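Local coordinates for Hut operon positive regulatory protein (Bacillus subtilis, PDB 4H4L) that binds regulatory sequences on mRNA in the presence of histidine, suppressing transcription termination and so switching on the hut operon for histidine utilisation, at residues A[86-91]-A[136-141]; A[98-103]-A[127-132]; A[81-86]-A[123-128]; A[49-54]-A[74-79]; A[40-45]-A[102-107]. The protein carries 1 engineered substitution. One frame throughout, in Å; residues are numbered along the deposited sequence.

Contacts 1 and 2, the first buried and the second partly so, gather round the same bound histidine, at the end of the sheet about 15 Å (centre to centre) from the middle of the chain; their chemistry is polar, with a zinc ligand, arginines and backbone bonds between strands. Contacts 3 and 4 are buried and almost wholly apolar across their segments: both use helix 70-87, laid on strand 120-130 in contact 3 and on helix 47-60 in contact 4, where Y76 and H77 also meet a second histidine and zinc. Contact 5 is partly buried and shares L102 and R103 with contact 2, so strand 99-109 is bonded on one edge to 36-44 and on the other to 120-130.

Contact 1. Residues A[86-91]-A[136-141]; sequences VTRGEM and LEHETF. With ZN (zinc ion), chain R; HIS (histidine), chain Q.
The zinc and histidine site of HutP lies where the end of helix 70-87 meets strand 137-147, with R88 and H138 side by side at the bound ligand. H138 NE2 binds the zinc ion at 2.1 Å, and NE2 of the bound histidine does so at 2.0 Å; H73 and H77 of a third subunit supply the remaining two ligands. The other ring nitrogen of H138, ND1, donates to E139 O (2.9 Å) in the carbonyl plane, which fixes the rotation of the imidazole and turns NE2 to the metal. R88 leaves the helix with positive phi, and its chain, bent at chi2 and chi3, folds back so that NH2 donates to V86 O (2.6 Å, 155°). The guanidinium thereby presents its edge to CE1 of the bound histidine, 3.8 Å from NH2, while NH1 forms a salt bridge with E81 of a second subunit. Cut back to an alanine, position 88 would probably leave that glutamate without its mate and V86 O without its NH2 donor. Next to the site the side chains of V86 and T140 cross at about a right angle, V86 CG1 lying 3.6 Å from T140 OG1, a fit suited to two beta-branched residues. V86 also leans on V100 and T140 on L102 of strand 99-109, while the backbone of H138 pairs with I129 of strand 120-130.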
# COMPACT_ATOMS: atom_id res chain seq x y z
N VAL A 86 5.24 -3.63 -12.25
CA VAL A 86 6.68 -3.40 -12.23
C VAL A 86 7.24 -3.25 -10.81
O VAL A 86 8.33 -3.78 -10.51
CB VAL A 86 7.06 -2.18 -13.07
CG1 VAL A 86 8.53 -1.80 -12.85
CG2 VAL A 86 6.77 -2.45 -14.53
N THR A 87 6.52 -2.54 -9.95
CA THR A 87 7.11 -2.07 -8.69
C THR A 87 6.76 -2.90 -7.46
O THR A 87 7.53 -2.92 -6.52
CB THR A 87 6.77 -0.62 -8.46
OG1 THR A 87 5.36 -0.51 -8.40
CG2 THR A 87 7.27 0.25 -9.60
N ARG A 88 5.60 -3.57 -7.47
CA ARG A 88 5.24 -4.58 -6.45
C ARG A 88 5.14 -4.09 -4.98
O ARG A 88 5.82 -4.61 -4.10
CB ARG A 88 6.14 -5.83 -6.58
CG ARG A 88 5.66 -6.74 -7.73
CD ARG A 88 6.78 -7.34 -8.56
NE ARG A 88 7.72 -6.31 -8.99
CZ ARG A 88 8.94 -6.16 -8.48
NH1 ARG A 88 9.35 -7.00 -7.54
NH2 ARG A 88 9.74 -5.17 -8.90
N GLY A 89 4.29 -3.09 -4.73
CA GLY A 89 3.98 -2.67 -3.37
C GLY A 89 4.32 -1.23 -3.05
O GLY A 89 3.54 -0.53 -2.42
N GLU A 90 5.49 -0.80 -3.46
CA GLU A 90 5.85 0.60 -3.34
C GLU A 90 6.21 1.00 -4.75
O GLU A 90 7.06 0.35 -5.37
CB GLU A 90 7.05 0.80 -2.40
CG GLU A 90 6.79 0.37 -0.95
CD GLU A 90 5.70 1.17 -0.21
OE1 GLU A 90 5.53 2.40 -0.46
OE2 GLU A 90 5.00 0.56 0.65
N MET A 91 5.57 2.05 -5.23
CA MET A 91 5.74 2.50 -6.60
C MET A 91 6.83 3.54 -6.58
O MET A 91 6.58 4.72 -6.84
CB MET A 91 4.44 3.07 -7.16
CG MET A 91 4.36 3.00 -8.67
SD MET A 91 2.77 3.57 -9.33
CE MET A 91 1.73 2.19 -8.85
N LEU A 136 23.27 -5.99 -12.21
CA LEU A 136 22.66 -6.65 -11.05
C LEU A 136 21.15 -6.43 -11.05
O LEU A 136 20.64 -5.51 -10.40
CB LEU A 136 23.24 -6.13 -9.73
CG LEU A 136 24.73 -6.32 -9.42
CD1 LEU A 136 25.29 -7.60 -10.06
CD2 LEU A 136 25.52 -5.10 -9.88
N GLU A 137 20.44 -7.29 -11.79
CA GLU A 137 19.04 -7.07 -12.12
C GLU A 137 18.26 -8.35 -12.28
O GLU A 137 18.81 -9.44 -12.31
CB GLU A 137 18.93 -6.22 -13.39
CG GLU A 137 19.21 -6.99 -14.67
CD GLU A 137 19.69 -6.12 -15.82
OE1 GLU A 137 19.73 -6.62 -16.98
OE2 GLU A 137 20.04 -4.94 -15.57
N HIS A 138 16.95 -8.19 -12.36
CA HIS A 138 16.05 -9.25 -12.76
C HIS A 138 14.93 -8.62 -13.53
O HIS A 138 14.89 -7.41 -13.69
CB HIS A 138 15.60 -10.15 -11.59
CG HIS A 138 14.68 -9.49 -10.56
ND1 HIS A 138 13.44 -9.02 -10.86
CD2 HIS A 138 14.83 -9.32 -9.19
CE1 HIS A 138 12.87 -8.55 -9.74
NE2 HIS A 138 13.72 -8.74 -8.72
N GLU A 139 14.03 -9.43 -14.05
CA GLU A 139 13.09 -8.92 -15.03
C GLU A 139 11.94 -8.23 -14.36
O GLU A 139 11.82 -8.30 -13.12
CB GLU A 139 12.58 -10.03 -15.93
CG GLU A 139 13.51 -10.34 -17.07
CD GLU A 139 13.38 -11.78 -17.52
OE1 GLU A 139 12.77 -12.04 -18.58
OE2 GLU A 139 13.85 -12.65 -16.77
N THR A 140 11.11 -7.57 -15.18
CA THR A 140 9.89 -6.94 -14.68
C THR A 140 8.77 -6.71 -15.68
O THR A 140 8.97 -6.62 -16.91
CB THR A 140 10.17 -5.65 -13.94
OG1 THR A 140 9.04 -5.36 -13.13
CG2 THR A 140 10.40 -4.54 -14.91
N PHE A 141 7.57 -6.62 -15.14
CA PHE A 141 6.43 -6.71 -15.98
C PHE A 141 5.20 -6.12 -15.33
O PHE A 141 4.98 -6.32 -14.14
CB PHE A 141 6.20 -8.19 -16.26
CG PHE A 141 5.48 -8.44 -17.53
CD1 PHE A 141 6.19 -8.77 -18.67
CD2 PHE A 141 4.09 -8.31 -17.59
CE1 PHE A 141 5.53 -8.98 -19.86
CE2 PHE A 141 3.42 -8.52 -18.78
CZ PHE A 141 4.14 -8.85 -19.91
ZN ZN R . 13.59 -8.74 -6.57
N HIS Q . 17.57 -2.41 -5.82
CA HIS Q . 17.00 -3.76 -6.06
C HIS Q . 18.12 -4.60 -6.51
O HIS Q . 19.19 -4.41 -5.96
CB HIS Q . 15.92 -3.74 -7.13
CG HIS Q . 14.90 -4.87 -7.04
ND1 HIS Q . 13.55 -4.64 -6.99
CD2 HIS Q . 15.06 -6.23 -7.00
CE1 HIS Q . 12.91 -5.80 -6.93
NE2 HIS Q . 13.82 -6.76 -6.96
OXT HIS Q . 17.96 -5.43 -7.41

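Contact 2. Residues A[98-103]-A[127-132]; sequences RTVGLR and GTIGAP. With HIS (histidine), chain Q.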
# COMPACT_ATOMS: atom_id res chain seq x y z
N ARG A 98 16.42 1.42 -6.52
CA ARG A 98 16.32 0.56 -7.68
C ARG A 98 15.98 1.38 -8.90
O ARG A 98 15.60 2.59 -8.81
CB ARG A 98 15.28 -0.54 -7.47
CG ARG A 98 13.88 -0.02 -7.34
CD ARG A 98 13.02 -1.10 -6.78
NE ARG A 98 11.70 -0.61 -6.43
CZ ARG A 98 10.69 -1.40 -6.06
NH1 ARG A 98 10.86 -2.72 -6.02
NH2 ARG A 98 9.51 -0.87 -5.75
N THR A 99 16.12 0.73 -10.06
CA THR A 99 15.98 1.39 -11.33
C THR A 99 15.45 0.43 -12.37
O THR A 99 15.58 -0.79 -12.18
CB THR A 99 17.31 2.01 -11.78
OG1 THR A 99 17.07 2.86 -12.89
CG2 THR A 99 18.34 0.95 -12.14
N VAL A 100 14.83 0.98 -13.42
CA VAL A 100 14.22 0.23 -14.51
C VAL A 100 14.81 0.55 -15.88
O VAL A 100 15.15 1.68 -16.18
CB VAL A 100 12.72 0.49 -14.62
CG1 VAL A 100 11.96 -0.10 -13.46
CG2 VAL A 100 12.46 1.98 -14.72
N GLY A 101 14.92 -0.47 -16.72
CA GLY A 101 15.11 -0.28 -18.13
C GLY A 101 13.88 -0.94 -18.74
O GLY A 101 13.78 -2.19 -18.80
N LEU A 102 12.91 -0.12 -19.16
CA LEU A 102 11.70 -0.70 -19.71
C LEU A 102 11.63 -0.63 -21.23
O LEU A 102 12.46 0.03 -21.88
CB LEU A 102 10.46 -0.09 -19.07
CG LEU A 102 10.23 -0.35 -17.57
CD1 LEU A 102 8.95 0.33 -17.14
CD2 LEU A 102 10.15 -1.84 -17.27
N ARG A 103 10.69 -1.37 -21.78
CA ARG A 103 10.16 -1.13 -23.10
C ARG A 103 8.66 -1.16 -22.85
O ARG A 103 8.23 -1.91 -21.99
CB ARG A 103 10.56 -2.24 -24.07
CG ARG A 103 10.02 -2.05 -25.49
CD ARG A 103 10.41 -3.15 -26.48
NE ARG A 103 9.72 -3.00 -27.77
CZ ARG A 103 9.65 -3.94 -28.72
NH1 ARG A 103 10.24 -5.12 -28.56
NH2 ARG A 103 8.99 -3.69 -29.84
N GLY A 127 10.85 -5.26 -19.02
CA GLY A 127 12.25 -4.92 -18.93
C GLY A 127 12.85 -5.38 -17.63
O GLY A 127 12.40 -6.32 -17.02
N THR A 128 13.89 -4.72 -17.19
CA THR A 128 14.46 -5.09 -15.92
C THR A 128 14.30 -4.02 -14.84
O THR A 128 13.95 -2.86 -15.13
CB THR A 128 15.94 -5.38 -16.04
OG1 THR A 128 16.61 -4.13 -16.14
CG2 THR A 128 16.22 -6.27 -17.24
N ILE A 129 14.56 -4.47 -13.62
CA ILE A 129 14.58 -3.69 -12.42
C ILE A 129 15.77 -4.24 -11.64
O ILE A 129 16.05 -5.45 -11.70
CB ILE A 129 13.26 -3.85 -11.64
CG1 ILE A 129 13.16 -2.80 -10.51
CG2 ILE A 129 13.06 -5.30 -11.16
CD1 ILE A 129 11.74 -2.49 -10.11
N GLY A 130 16.50 -3.37 -10.95
CA GLY A 130 17.73 -3.78 -10.27
C GLY A 130 18.41 -2.58 -9.65
O GLY A 130 17.88 -1.46 -9.68
N ALA A 131 19.60 -2.82 -9.09
CA ALA A 131 20.33 -1.83 -8.33
C ALA A 131 20.87 -0.77 -9.26
O ALA A 131 21.06 -1.06 -10.45
CB ALA A 131 21.46 -2.48 -7.56
N PRO A 132 21.12 0.46 -8.73
CA PRO A 132 21.56 1.59 -9.56
C PRO A 132 22.78 1.28 -10.41
O PRO A 132 22.96 1.89 -11.46
CB PRO A 132 21.88 2.68 -8.53
CG PRO A 132 20.95 2.36 -7.41
CD PRO A 132 20.99 0.86 -7.31
N HIS Q . 17.57 -2.41 -5.82
CA HIS Q . 17.00 -3.76 -6.06
C HIS Q . 18.12 -4.60 -6.51
O HIS Q . 19.19 -4.41 -5.96
CB HIS Q . 15.92 -3.74 -7.13
CG HIS Q . 14.90 -4.87 -7.04
ND1 HIS Q . 13.55 -4.64 -6.99
CD2 HIS Q . 15.06 -6.23 -7.00
CE1 HIS Q . 12.91 -5.80 -6.93
NE2 HIS Q . 13.82 -6.76 -6.96
OXT HIS Q . 17.96 -5.43 -7.41
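R98, just before strand 99-103, and I129 of strand 128-130 cross obliquely beside the bound histidine, R98 CD lying 3.8 Å from I129 CD1. With CG of R98 set between its backbone N and carbonyl carbon (chi1 65°) and the chain extended beyond, the arginine runs along the ligand: its CB is 3.3 Å from CB of the bound histidine, and NH1 gives that ligand's ND1 a weak, fairly straight bond (3.4 Å, 164°) at the guanidinium edge. NE and NH2 are held by L92 O and T87 O, so an arginine here ties the pocket to the end of helix 70-87 and to the loop that follows it. I129 CD1 also meets V100 CG1 at 4.1 Å, the two branched side chains sharing the sheet face opposite to that of T99 and T128. Two glycines serve segment 127-132: at G127, where the chain turns a corner, a CB would collide with the preceding carbonyl oxygen, and G130 CA approaches OXT of the ligand to 3.3 Å. The strands are antiparallel, and two hydrogen-bonded pairs join them, T99 with G130 (T99 N to G130 O 2.8 Å) and G101 with T128 (G101 N to T128 O 3.0 Å). This is the beta hairpin of strands 99-109 and 120-130. Strand 137-147 flanks it through H138, strand 36-44 bonds to its far edge, and V50 of helix 47-60 packs on V100 and L102.

Contact 3. Residues A[81-86]-A[123-128]; sequences EALHGV and VSLYGT
A82, L83 and V86 on helix 81-86 rest on L125 of strand 123-126, and the contact is made chiefly by apolar side chains. L125 is the central piece: its CG stands anti to the carbonyl carbon (chi1 -65°), which carries CD1 in between A82 and V86, one helical turn apart, 3.5 Å from V86 CG2 and 3.6 Å from A82 CB. The side chains of V86 and L125 meet at about a right angle, and L125 CD1 also comes within 4.3 Å of L83 CD2. Leucine suits this place because it is long enough to set one methyl, CD1, among A82, L83 and V86.

The second kind of contact is between side chain and backbone. A82 CB lies 3.2 Å from V123 O, and L125 CD1 sits 3.7 Å from L83 N. The small methyl of A82 allows such a close approach; the axes of the helix and strand segments come to 8.0 Å and differ in direction by 21°, so both run nearly the same way.

This is one layer of helix laid on the antiparallel sheet. V123 continues the row against L75, A78 and T79 of the same helix, while S124 and Y126 point to the other face, where helix 9-17 packs.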
# COMPACT_ATOMS: atom_id res chain seq x y z
N GLU A 81 -1.56 1.60 -13.12
CA GLU A 81 -1.87 0.22 -12.98
C GLU A 81 -0.77 -0.69 -13.51
O GLU A 81 -0.40 -1.65 -12.84
CB GLU A 81 -3.24 -0.09 -13.57
CG GLU A 81 -4.27 -0.09 -12.48
CD GLU A 81 -5.68 -0.10 -12.99
OE1 GLU A 81 -6.43 0.88 -12.70
OE2 GLU A 81 -6.04 -1.11 -13.64
N ALA A 82 -0.18 -0.36 -14.64
CA ALA A 82 0.94 -1.16 -15.15
C ALA A 82 2.17 -1.08 -14.28
O ALA A 82 2.88 -2.05 -14.12
CB ALA A 82 1.28 -0.78 -16.61
N LEU A 83 2.45 0.09 -13.72
CA LEU A 83 3.61 0.25 -12.81
C LEU A 83 3.43 -0.56 -11.49
O LEU A 83 4.43 -0.87 -10.81
CB LEU A 83 3.84 1.73 -12.49
CG LEU A 83 4.42 2.74 -13.46
CD1 LEU A 83 4.10 4.16 -13.02
CD2 LEU A 83 5.93 2.55 -13.50
N HIS A 84 2.18 -0.89 -11.13
CA HIS A 84 1.98 -1.75 -9.95
C HIS A 84 2.63 -3.09 -10.17
O HIS A 84 3.19 -3.65 -9.24
CB HIS A 84 0.53 -1.92 -9.56
CG HIS A 84 0.05 -0.93 -8.53
ND1 HIS A 84 -0.71 0.16 -8.86
CD2 HIS A 84 0.24 -0.87 -7.14
CE1 HIS A 84 -1.00 0.87 -7.74
NE2 HIS A 84 -0.43 0.24 -6.68
N GLY A 85 2.56 -3.60 -11.40
CA GLY A 85 3.22 -4.83 -11.78
C GLY A 85 4.71 -4.71 -11.68
O GLY A 85 5.38 -5.56 -11.11
N VAL A 86 5.24 -3.63 -12.25
CA VAL A 86 6.68 -3.40 -12.23
C VAL A 86 7.24 -3.25 -10.81
O VAL A 86 8.33 -3.78 -10.51
CB VAL A 86 7.06 -2.18 -13.07
CG1 VAL A 86 8.53 -1.80 -12.85
CG2 VAL A 86 6.77 -2.45 -14.53
N VAL A 123 -1.62 -0.47 -21.27
CA VAL A 123 -0.25 -0.03 -21.16
C VAL A 123 0.54 -1.23 -20.63
O VAL A 123 0.26 -1.71 -19.54
CB VAL A 123 -0.17 1.19 -20.25
CG1 VAL A 123 1.23 1.74 -20.21
CG2 VAL A 123 -1.14 2.27 -20.72
N SER A 124 1.45 -1.76 -21.43
CA SER A 124 2.13 -2.99 -21.04
C SER A 124 3.60 -2.68 -20.89
O SER A 124 4.18 -2.07 -21.79
CB SER A 124 1.94 -4.10 -22.09
OG SER A 124 0.56 -4.43 -22.28
N LEU A 125 4.20 -3.08 -19.78
CA LEU A 125 5.57 -2.73 -19.50
C LEU A 125 6.43 -3.98 -19.45
O LEU A 125 6.00 -4.96 -18.87
CB LEU A 125 5.63 -2.04 -18.14
CG LEU A 125 4.91 -0.71 -18.03
CD1 LEU A 125 4.85 -0.28 -16.57
CD2 LEU A 125 5.66 0.33 -18.84
N TYR A 126 7.62 -3.96 -20.07
CA TYR A 126 8.59 -5.05 -19.89
C TYR A 126 10.04 -4.61 -19.85
O TYR A 126 10.45 -3.72 -20.56
CB TYR A 126 8.41 -6.20 -20.90
CG TYR A 126 9.48 -7.27 -20.80
CD1 TYR A 126 10.54 -7.32 -21.72
CD2 TYR A 126 9.47 -8.19 -19.75
CE1 TYR A 126 11.55 -8.27 -21.61
CE2 TYR A 126 10.48 -9.14 -19.63
CZ TYR A 126 11.50 -9.18 -20.56
OH TYR A 126 12.49 -10.13 -20.42
N GLY A 127 10.85 -5.26 -19.02
CA GLY A 127 12.25 -4.92 -18.93
C GLY A 127 12.85 -5.38 -17.63
O GLY A 127 12.40 -6.32 -17.02
N THR A 128 13.89 -4.72 -17.19
CA THR A 128 14.46 -5.09 -15.92
C THR A 128 14.30 -4.02 -14.84
O THR A 128 13.95 -2.86 -15.13
CB THR A 128 15.94 -5.38 -16.04
OG1 THR A 128 16.61 -4.13 -16.14
CG2 THR A 128 16.22 -6.27 -17.24

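Contact 4. Residues A[49-54]-A[74-79]; sequences KVIAAI and ALYHAT. Engineered in segment 49-54: I51 (natural residue Val). With ZN (zinc ion), chain N; HIS (histidine), chain M.
I51, an engineered isoleucine where the natural protein has valine, lies against the ring of Y76, its CG2 3.9 Å from Y76 CD1. CG2 stands anti to the backbone N of I51, which sends this branch to the tyrosine, while CG1 meets T79 CG2 at 4.0 Å. One turn on, I54 CG2 packs on L75 CD1 at 4.2 Å. A flat aromatic suits position 76, since the bound histidine lies over one of its faces, with the ligand's CA 3.1 Å above the ring plane near its centre. Y76 OH is hydrogen-bonded to L96 O of a fourth subunit, which fixes the outer end of the ring.

T79 is a polar residue in an apolar interface, but its hydroxyl turns back into its own helix: OG1 donates to L75 O (2.6 Å), which also accepts from T79 N, and this leaves the methyl facing I51. The residue after Y76, H77, binds the zinc ion through NE2 at 2.1 Å together with NE2 of the bound histidine. H73 of the same helix and H138 of the fourth subunit complete the metal site.

The two helical segments cross at 137°, their axes 10.5 Å apart. Both helices lie on one face of the sheet: I54 touches F104 and V106 of strand 99-109, and L75 touches I121 and V123 of strand 120-130.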
# COMPACT_ATOMS: atom_id res chain seq x y z
N LYS A 49 9.50 9.94 -15.10
CA LYS A 49 10.05 9.86 -16.45
C LYS A 49 9.40 8.75 -17.23
O LYS A 49 9.19 8.90 -18.44
CB LYS A 49 11.55 9.62 -16.44
CG LYS A 49 12.33 10.79 -16.97
CD LYS A 49 13.32 11.28 -15.92
CE LYS A 49 13.55 12.79 -16.07
NZ LYS A 49 14.42 13.34 -14.99
N VAL A 50 9.09 7.64 -16.55
CA VAL A 50 8.44 6.51 -17.24
C VAL A 50 7.02 6.91 -17.70
O VAL A 50 6.61 6.67 -18.84
CB VAL A 50 8.51 5.21 -16.39
CG1 VAL A 50 7.56 4.14 -16.89
CG2 VAL A 50 9.96 4.69 -16.36
N ILE A 51 6.27 7.56 -16.82
CA ILE A 51 4.93 8.04 -17.14
C ILE A 51 4.98 9.05 -18.31
O ILE A 51 4.16 8.98 -19.23
CB ILE A 51 4.28 8.64 -15.86
CG1 ILE A 51 4.16 7.56 -14.78
CG2 ILE A 51 2.94 9.30 -16.16
CD1 ILE A 51 3.86 8.11 -13.41
N ALA A 52 5.97 9.95 -18.27
CA ALA A 52 6.13 11.09 -19.18
C ALA A 52 6.47 10.65 -20.60
O ALA A 52 5.75 10.99 -21.54
CB ALA A 52 7.21 12.02 -18.65
N ALA A 53 7.55 9.87 -20.73
CA ALA A 53 7.89 9.18 -21.99
C ALA A 53 6.65 8.56 -22.64
O ALA A 53 6.37 8.81 -23.82
CB ALA A 53 8.95 8.11 -21.76
N ILE A 54 5.90 7.79 -21.87
CA ILE A 54 4.73 7.09 -22.40
C ILE A 54 3.61 8.05 -22.77
O ILE A 54 2.91 7.79 -23.72
CB ILE A 54 4.18 6.02 -21.44
CG1 ILE A 54 5.19 4.87 -21.28
CG2 ILE A 54 2.86 5.48 -21.96
CD1 ILE A 54 4.82 3.91 -20.15
N ALA A 74 -7.19 8.61 -18.64
CA ALA A 74 -7.24 7.18 -18.84
C ALA A 74 -5.82 6.66 -18.97
O ALA A 74 -5.44 5.66 -18.39
CB ALA A 74 -8.03 6.85 -20.10
N LEU A 75 -5.02 7.38 -19.74
CA LEU A 75 -3.66 6.94 -19.97
C LEU A 75 -2.80 7.10 -18.70
O LEU A 75 -1.89 6.28 -18.44
CB LEU A 75 -3.06 7.66 -21.17
CG LEU A 75 -1.59 7.44 -21.48
CD1 LEU A 75 -1.32 5.99 -21.80
CD2 LEU A 75 -1.21 8.37 -22.62
N TYR A 76 -3.13 8.10 -17.89
CA TYR A 76 -2.40 8.29 -16.67
C TYR A 76 -2.66 7.06 -15.82
O TYR A 76 -1.73 6.34 -15.43
CB TYR A 76 -2.78 9.55 -15.94
CG TYR A 76 -1.99 9.70 -14.67
CD1 TYR A 76 -0.62 10.05 -14.70
CD2 TYR A 76 -2.60 9.46 -13.42
CE1 TYR A 76 0.10 10.16 -13.50
CE2 TYR A 76 -1.90 9.58 -12.25
CZ TYR A 76 -0.56 9.91 -12.29
OH TYR A 76 0.10 10.01 -11.10
N HIS A 77 -3.94 6.77 -15.64
CA HIS A 77 -4.33 5.70 -14.77
C HIS A 77 -3.97 4.33 -15.24
O HIS A 77 -3.65 3.48 -14.41
CB HIS A 77 -5.78 5.81 -14.41
CG HIS A 77 -6.05 6.87 -13.39
ND1 HIS A 77 -5.82 6.69 -12.09
CD2 HIS A 77 -6.49 8.17 -13.52
CE1 HIS A 77 -6.11 7.80 -11.41
NE2 HIS A 77 -6.54 8.71 -12.29
N ALA A 78 -3.99 4.11 -16.55
CA ALA A 78 -3.69 2.77 -17.07
C ALA A 78 -2.22 2.47 -16.81
O ALA A 78 -1.83 1.33 -16.54
CB ALA A 78 -4.01 2.67 -18.54
N THR A 79 -1.44 3.54 -16.85
CA THR A 79 -0.03 3.46 -16.55
C THR A 79 0.21 3.14 -15.10
O THR A 79 1.03 2.25 -14.83
CB THR A 79 0.66 4.78 -16.90
OG1 THR A 79 0.41 5.09 -18.27
CG2 THR A 79 2.18 4.69 -16.64
ZN ZN N . -7.54 10.48 -11.56
N HIS M . -0.58 13.38 -13.37
CA HIS M . -1.93 12.80 -13.16
C HIS M . -2.79 13.21 -14.28
O HIS M . -2.38 12.93 -15.39
CB HIS M . -2.56 13.23 -11.84
CG HIS M . -3.80 12.44 -11.47
ND1 HIS M . -4.00 11.91 -10.22
CD2 HIS M . -4.86 12.03 -12.24
CE1 HIS M . -5.16 11.25 -10.21
NE2 HIS M . -5.67 11.32 -11.45
OXT HIS M . -3.87 13.79 -14.09

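Contact 5. Residues A[40-45]-A[102-107]; sequences GKVGSM and LRFAVL
Strand 40-44 pairs antiparallel with strand 102-107, G40 facing F104 at the edge of the sheet within this chain. Among the backbone bonds, F104 N gives a straight one to G40 O (2.9 Å, 167°), and L102 N reaches V42 O at 2.7 Å; the returning bonds from G40 N and V42 N are weak.

The aromatic contact lies on one face. A chi1 of 60° tucks the F104 ring back over the partner strand, and G40 CA makes a CH-pi contact 3.8 Å from its centroid. Glycine suits this place because a CB would run into F104 CZ. V42 CG1 joins in, 4.2 Å from F104 CD2. Were F104 an alanine, G40 would probably lose its aromatic cover and a gap would be likely to open beside V42 and I54 of helix 47-60.

On the other face K41 and R103 are long chains that pack by their methylenes, K41 with its end at the surface: K41 CG is 4.0 Å from R103 CG, while the like-charged K41 NZ and R103 NE stand 4.5 Å apart.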
# COMPACT_ATOMS: atom_id res chain seq x y z
N GLY A 40 7.89 1.84 -27.60
CA GLY A 40 8.96 2.73 -27.15
C GLY A 40 9.80 2.18 -26.03
O GLY A 40 9.53 1.09 -25.54
N LYS A 41 10.80 2.96 -25.61
CA LYS A 41 11.78 2.58 -24.60
C LYS A 41 12.18 3.72 -23.66
O LYS A 41 12.46 4.84 -24.07
CB LYS A 41 13.04 2.02 -25.25
CG LYS A 41 13.02 0.52 -25.49
CD LYS A 41 14.31 0.07 -26.17
CE LYS A 41 14.32 0.45 -27.65
NZ LYS A 41 13.24 -0.22 -28.43
N VAL A 42 12.23 3.39 -22.38
CA VAL A 42 12.60 4.35 -21.34
C VAL A 42 13.32 3.58 -20.23
O VAL A 42 12.89 2.49 -19.82
CB VAL A 42 11.38 5.16 -20.83
CG1 VAL A 42 10.32 4.27 -20.20
CG2 VAL A 42 11.81 6.29 -19.89
N GLY A 43 14.47 4.12 -19.82
CA GLY A 43 15.15 3.64 -18.61
C GLY A 43 15.24 4.78 -17.60
O GLY A 43 15.77 5.87 -17.93
N SER A 44 14.74 4.56 -16.38
CA SER A 44 14.81 5.61 -15.36
C SER A 44 14.96 5.15 -13.89
O SER A 44 14.57 4.05 -13.52
CB SER A 44 13.59 6.53 -15.48
OG SER A 44 13.85 7.79 -14.90
N MET A 45 15.51 6.02 -13.05
CA MET A 45 15.39 5.85 -11.61
C MET A 45 14.25 6.76 -11.06
O MET A 45 14.08 6.94 -9.84
CB MET A 45 16.74 6.06 -10.93
CG MET A 45 17.45 7.35 -11.28
SD MET A 45 18.64 7.75 -9.99
CE MET A 45 18.65 9.55 -10.14
N LEU A 102 12.91 -0.12 -19.16
CA LEU A 102 11.70 -0.70 -19.71
C LEU A 102 11.63 -0.63 -21.23
O LEU A 102 12.46 0.03 -21.88
CB LEU A 102 10.46 -0.09 -19.07
CG LEU A 102 10.23 -0.35 -17.57
CD1 LEU A 102 8.95 0.33 -17.14
CD2 LEU A 102 10.15 -1.84 -17.27
N ARG A 103 10.69 -1.37 -21.78
CA ARG A 103 10.16 -1.13 -23.10
C ARG A 103 8.66 -1.16 -22.85
O ARG A 103 8.23 -1.91 -21.99
CB ARG A 103 10.56 -2.24 -24.07
CG ARG A 103 10.02 -2.05 -25.49
CD ARG A 103 10.41 -3.15 -26.48
NE ARG A 103 9.72 -3.00 -27.77
CZ ARG A 103 9.65 -3.94 -28.72
NH1 ARG A 103 10.24 -5.12 -28.56
NH2 ARG A 103 8.99 -3.69 -29.84
N PHE A 104 7.90 -0.35 -23.59
CA PHE A 104 6.44 -0.27 -23.45
C PHE A 104 5.67 -0.40 -24.77
O PHE A 104 6.09 0.09 -25.83
CB PHE A 104 6.03 1.04 -22.72
CG PHE A 104 6.47 2.29 -23.43
CD1 PHE A 104 5.62 2.95 -24.33
CD2 PHE A 104 7.74 2.84 -23.19
CE1 PHE A 104 6.03 4.10 -25.00
CE2 PHE A 104 8.16 4.01 -23.85
CZ PHE A 104 7.30 4.64 -24.75
N ALA A 105 4.52 -1.06 -24.67
CA ALA A 105 3.58 -1.13 -25.75
C ALA A 105 2.34 -0.42 -25.26
O ALA A 105 2.03 -0.54 -24.08
CB ALA A 105 3.25 -2.57 -26.03
N VAL A 106 1.65 0.32 -26.15
CA VAL A 106 0.33 0.90 -25.84
C VAL A 106 -0.71 0.58 -26.91
O VAL A 106 -0.60 1.02 -28.05
CB VAL A 106 0.35 2.44 -25.72
CG1 VAL A 106 -1.02 2.94 -25.28
CG2 VAL A 106 1.44 2.91 -24.77
N LEU A 107 -1.74 -0.17 -26.53
CA LEU A 107 -2.82 -0.53 -27.43
C LEU A 107 -4.12 0.19 -27.13
O LEU A 107 -4.48 0.35 -25.96
CB LEU A 107 -3.07 -2.03 -27.42
CG LEU A 107 -2.52 -2.89 -28.55
CD1 LEU A 107 -3.25 -4.22 -28.55
CD2 LEU A 107 -2.73 -2.21 -29.90